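Local structure of isoaspartyl dipeptidase (Fervidobacterium islandicum, 7CDH) at residues L80-V90 and D303-W311. The protein is a zinc-binding metallopeptidase of the amidohydrolase (M38) family that probably hydrolyses isoaspartyl (beta-aspartyl) dipeptides, consistent with a role in protein repair. Numbering follows the deposited sequence.
Sequences LKISDCIRSGV and DVGSVSAVW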
loop_
_atom_site.group_PDB
_atom_site.type_symbol
_atom_site.label_atom_id
_atom_site.label_comp_id
_atom_site.label_asym_id
_atom_site.label_seq_id
_atom_site.Cartn_x
_atom_site.Cartn_y
_atom_site.Cartn_z
ATOM N N LEU A 80 19.937 -6.247 -27.977
ATOM C CA LEU A 80 21.089 -5.746 -28.756
ATOM C C LEU A 80 22.261 -6.681 -28.538
ATOM O O LEU A 80 22.468 -7.068 -27.381
ATOM C CB LEU A 80 21.453 -4.369 -28.214
ATOM C CG LEU A 80 22.613 -3.705 -28.933
ATOM C CD1 LEU A 80 22.200 -3.318 -30.341
ATOM C CD2 LEU A 80 23.094 -2.497 -28.164
ATOM N N LYS A 81 23.046 -6.981 -29.570
ATOM C CA LYS A 81 24.340 -7.699 -29.365
ATOM C C LYS A 81 25.452 -6.643 -29.320
ATOM O O LYS A 81 25.415 -5.735 -30.158
ATOM C CB LYS A 81 24.594 -8.721 -30.471
ATOM C CG LYS A 81 23.373 -9.421 -31.061
ATOM C CD LYS A 81 23.214 -10.877 -30.621
ATOM C CE LYS A 81 23.914 -11.886 -31.510
ATOM N NZ LYS A 81 23.644 -11.646 -32.950
ATOM N N ILE A 82 26.392 -6.728 -28.379
ATOM C CA ILE A 82 27.511 -5.755 -28.338
ATOM C C ILE A 82 28.297 -5.810 -29.653
ATOM O O ILE A 82 28.737 -4.744 -30.124
ATOM C CB ILE A 82 28.458 -5.934 -27.149
ATOM C CG1 ILE A 82 29.441 -4.764 -27.166
ATOM C CG2 ILE A 82 29.170 -7.289 -27.154
ATOM C CD1 ILE A 82 29.937 -4.353 -25.806
ATOM N N SER A 83 28.479 -7.001 -30.218
ATOM C CA SER A 83 29.165 -7.191 -31.521
ATOM C C SER A 83 28.530 -6.304 -32.619
ATOM O O SER A 83 29.292 -5.835 -33.456
ATOM C CB SER A 83 29.186 -8.652 -31.898
ATOM O OG SER A 83 27.950 -9.034 -32.492
ATOM N N ASP A 84 27.201 -6.092 -32.637
ATOM C CA ASP A 84 26.508 -5.182 -33.598
ATOM C C ASP A 84 27.059 -3.758 -33.443
ATOM O O ASP A 84 27.262 -3.054 -34.462
ATOM C CB ASP A 84 25.019 -5.008 -33.300
ATOM C CG ASP A 84 24.029 -5.769 -34.163
ATOM O OD1 ASP A 84 24.249 -6.984 -34.399
ATOM O OD2 ASP A 84 22.989 -5.141 -34.534
ATOM N N CYS A 85 27.185 -3.326 -32.185
ATOM C CA CYS A 85 27.667 -1.984 -31.792
ATOM C C CYS A 85 29.083 -1.775 -32.330
ATOM O O CYS A 85 29.306 -0.789 -33.041
ATOM C CB CYS A 85 27.655 -1.830 -30.274
ATOM S SG CYS A 85 25.977 -1.655 -29.630
ATOM N N ILE A 86 29.977 -2.689 -31.979
ATOM C CA ILE A 86 31.423 -2.613 -32.293
ATOM C C ILE A 86 31.589 -2.446 -33.811
ATOM O O ILE A 86 32.269 -1.499 -34.246
ATOM C CB ILE A 86 32.147 -3.840 -31.709
ATOM C CG1 ILE A 86 31.994 -3.890 -30.183
ATOM C CG2 ILE A 86 33.617 -3.847 -32.108
ATOM C CD1 ILE A 86 32.526 -5.157 -29.529
ATOM N N ARG A 87 30.950 -3.286 -34.620
ATOM C CA ARG A 87 31.202 -3.271 -36.085
ATOM C C ARG A 87 30.345 -2.175 -36.744
ATOM O O ARG A 87 30.425 -2.029 -37.976
ATOM C CB ARG A 87 31.050 -4.684 -36.665
ATOM C CG ARG A 87 29.705 -5.018 -37.292
ATOM C CD ARG A 87 29.606 -6.476 -37.740
ATOM N NE ARG A 87 30.899 -7.166 -37.728
ATOM C CZ ARG A 87 31.223 -8.200 -36.953
ATOM N NH1 ARG A 87 32.436 -8.724 -37.041
ATOM N NH2 ARG A 87 30.345 -8.724 -36.112
ATOM N N SER A 88 29.578 -1.402 -35.972
ATOM C CA SER A 88 28.838 -0.222 -36.485
ATOM C C SER A 88 29.423 1.094 -35.925
ATOM O O SER A 88 28.833 2.145 -36.198
ATOM C CB SER A 88 27.367 -0.386 -36.200
ATOM O OG SER A 88 26.818 -1.457 -36.974
ATOM N N GLY A 89 30.524 1.039 -35.160
ATOM C CA GLY A 89 31.242 2.222 -34.657
ATOM C C GLY A 89 30.572 2.917 -33.482
ATOM O O GLY A 89 31.060 3.972 -33.086
ATOM N N VAL A 90 29.519 2.340 -32.902
ATOM C CA VAL A 90 28.790 2.909 -31.731
ATOM C C VAL A 90 29.477 2.479 -30.436
ATOM O O VAL A 90 29.479 1.286 -30.145
ATOM C CB VAL A 90 27.329 2.458 -31.774
ATOM C CG1 VAL A 90 26.582 2.931 -30.541
ATOM C CG2 VAL A 90 26.663 2.950 -33.058
ATOM N N ASP A 303 10.186 -4.034 -39.929
ATOM C CA ASP A 303 11.093 -4.936 -39.163
ATOM C C ASP A 303 11.804 -4.073 -38.094
ATOM O O ASP A 303 11.073 -3.228 -37.440
ATOM C CB ASP A 303 11.964 -5.782 -40.122
ATOM C CG ASP A 303 12.272 -7.234 -39.702
ATOM O OD1 ASP A 303 11.337 -8.079 -39.649
ATOM O OD2 ASP A 303 13.463 -7.543 -39.470
ATOM N N VAL A 304 13.143 -4.229 -37.969
ATOM C CA VAL A 304 13.988 -4.032 -36.739
ATOM C C VAL A 304 15.073 -2.950 -36.962
ATOM O O VAL A 304 15.968 -3.148 -37.768
ATOM C CB VAL A 304 14.666 -5.358 -36.309
ATOM C CG1 VAL A 304 15.213 -5.294 -34.892
ATOM C CG2 VAL A 304 13.761 -6.574 -36.470
ATOM N N GLY A 305 15.077 -1.871 -36.184
ATOM C CA GLY A 305 16.223 -0.951 -36.126
ATOM C C GLY A 305 17.544 -1.706 -35.972
ATOM O O GLY A 305 17.607 -2.625 -35.154
ATOM N N SER A 306 18.590 -1.291 -36.708
ATOM C CA SER A 306 20.007 -1.684 -36.485
ATOM C C SER A 306 20.811 -0.448 -36.062
ATOM O O SER A 306 20.565 0.604 -36.623
ATOM C CB SER A 306 20.615 -2.346 -37.703
ATOM O OG SER A 306 21.879 -2.941 -37.361
ATOM N N VAL A 307 21.714 -0.598 -35.100
ATOM C CA VAL A 307 22.678 0.456 -34.708
ATOM C C VAL A 307 23.605 0.759 -35.907
ATOM O O VAL A 307 24.205 1.860 -35.917
ATOM C CB VAL A 307 23.476 0.097 -33.442
ATOM C CG1 VAL A 307 22.581 0.056 -32.226
ATOM C CG2 VAL A 307 24.224 -1.205 -33.596
ATOM N N SER A 308 23.706 -0.152 -36.883
ATOM C CA SER A 308 24.423 0.075 -38.168
ATOM C C SER A 308 23.839 1.307 -38.895
ATOM O O SER A 308 24.587 1.977 -39.661
ATOM C CB SER A 308 24.424 -1.164 -39.043
ATOM O OG SER A 308 23.180 -1.329 -39.713
ATOM N N ALA A 309 22.588 1.663 -38.623
ATOM C CA ALA A 309 21.968 2.832 -39.268
ATOM C C ALA A 309 22.790 4.113 -39.033
ATOM O O ALA A 309 22.650 5.041 -39.836
ATOM C CB ALA A 309 20.562 3.009 -38.782
ATOM N N VAL A 310 23.599 4.207 -37.985
ATOM C CA VAL A 310 24.179 5.521 -37.617
ATOM C C VAL A 310 25.299 5.855 -38.619
ATOM O O VAL A 310 25.295 6.964 -39.209
ATOM C CB VAL A 310 24.655 5.551 -36.159
ATOM C CG1 VAL A 310 25.613 6.708 -35.926
ATOM C CG2 VAL A 310 23.467 5.650 -35.205
ATOM N N TRP A 311 26.228 4.934 -38.812
ATOM C CA TRP A 311 27.380 5.154 -39.707
ATOM C C TRP A 311 26.881 5.129 -41.156
ATOM O O TRP A 311 27.365 5.920 -41.997
ATOM C CB TRP A 311 28.470 4.129 -39.420
ATOM C CG TRP A 311 29.697 4.330 -40.242
ATOM C CD1 TRP A 311 30.224 3.442 -41.127
ATOM C CD2 TRP A 311 30.523 5.503 -40.291
ATOM N NE1 TRP A 311 31.344 3.961 -41.690
ATOM C CE2 TRP A 311 31.563 5.220 -41.194
ATOM C CE3 TRP A 311 30.516 6.737 -39.633
ATOM C CZ2 TRP A 311 32.577 6.138 -41.478
ATOM C CZ3 TRP A 311 31.501 7.651 -39.924
ATOM C CH2 TRP A 311 32.519 7.354 -40.833
HETATM O O HOH W 1 21.038 -3.022 -33.763
HETATM O O HOH W 2 26.536 2.805 -36.958
#
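Val307 is the centre of a buried contact, part apolar and part water-bridged, on the barrel wall, where helix 82-86 and the turn running into strand 90-95 meet the loop that leads into helix 309-318. With CG1 anti to the carbonyl carbon (chi1 -67°), Val307 CG2 sits between the backbone N and that carbon and rests on the helix backbone, 3.7 Å from Asp84 O. The other branch, CG1, meets Leu80 CD1 at 3.9 Å, the two side chains crossing at about a right angle. Val90, at the start of strand 90-95, and Asp59 of strand 51-59 also pack against this valine. The Ser88 hydroxyl turns back to its own helix: OG donates to Asp84 O at 3.0 Å, nearly in line with the carbonyl, while Ser88 CB lies 3.6 Å from Ser308 CA. No direct hydrogen bond joins the segments; two waters do that work. One donates to Asp84 OD2 and accepts from Val307 N. The second donates to Ser88 O and Val307 O and accepts from Trp311 N. Gly89, at positive phi, ends the first helix in a Schellman motif. The contact links early and late parts of the amidohydrolase TIM-barrel domain, with the Val307 side chain about 11 Å from a bound zinc ion.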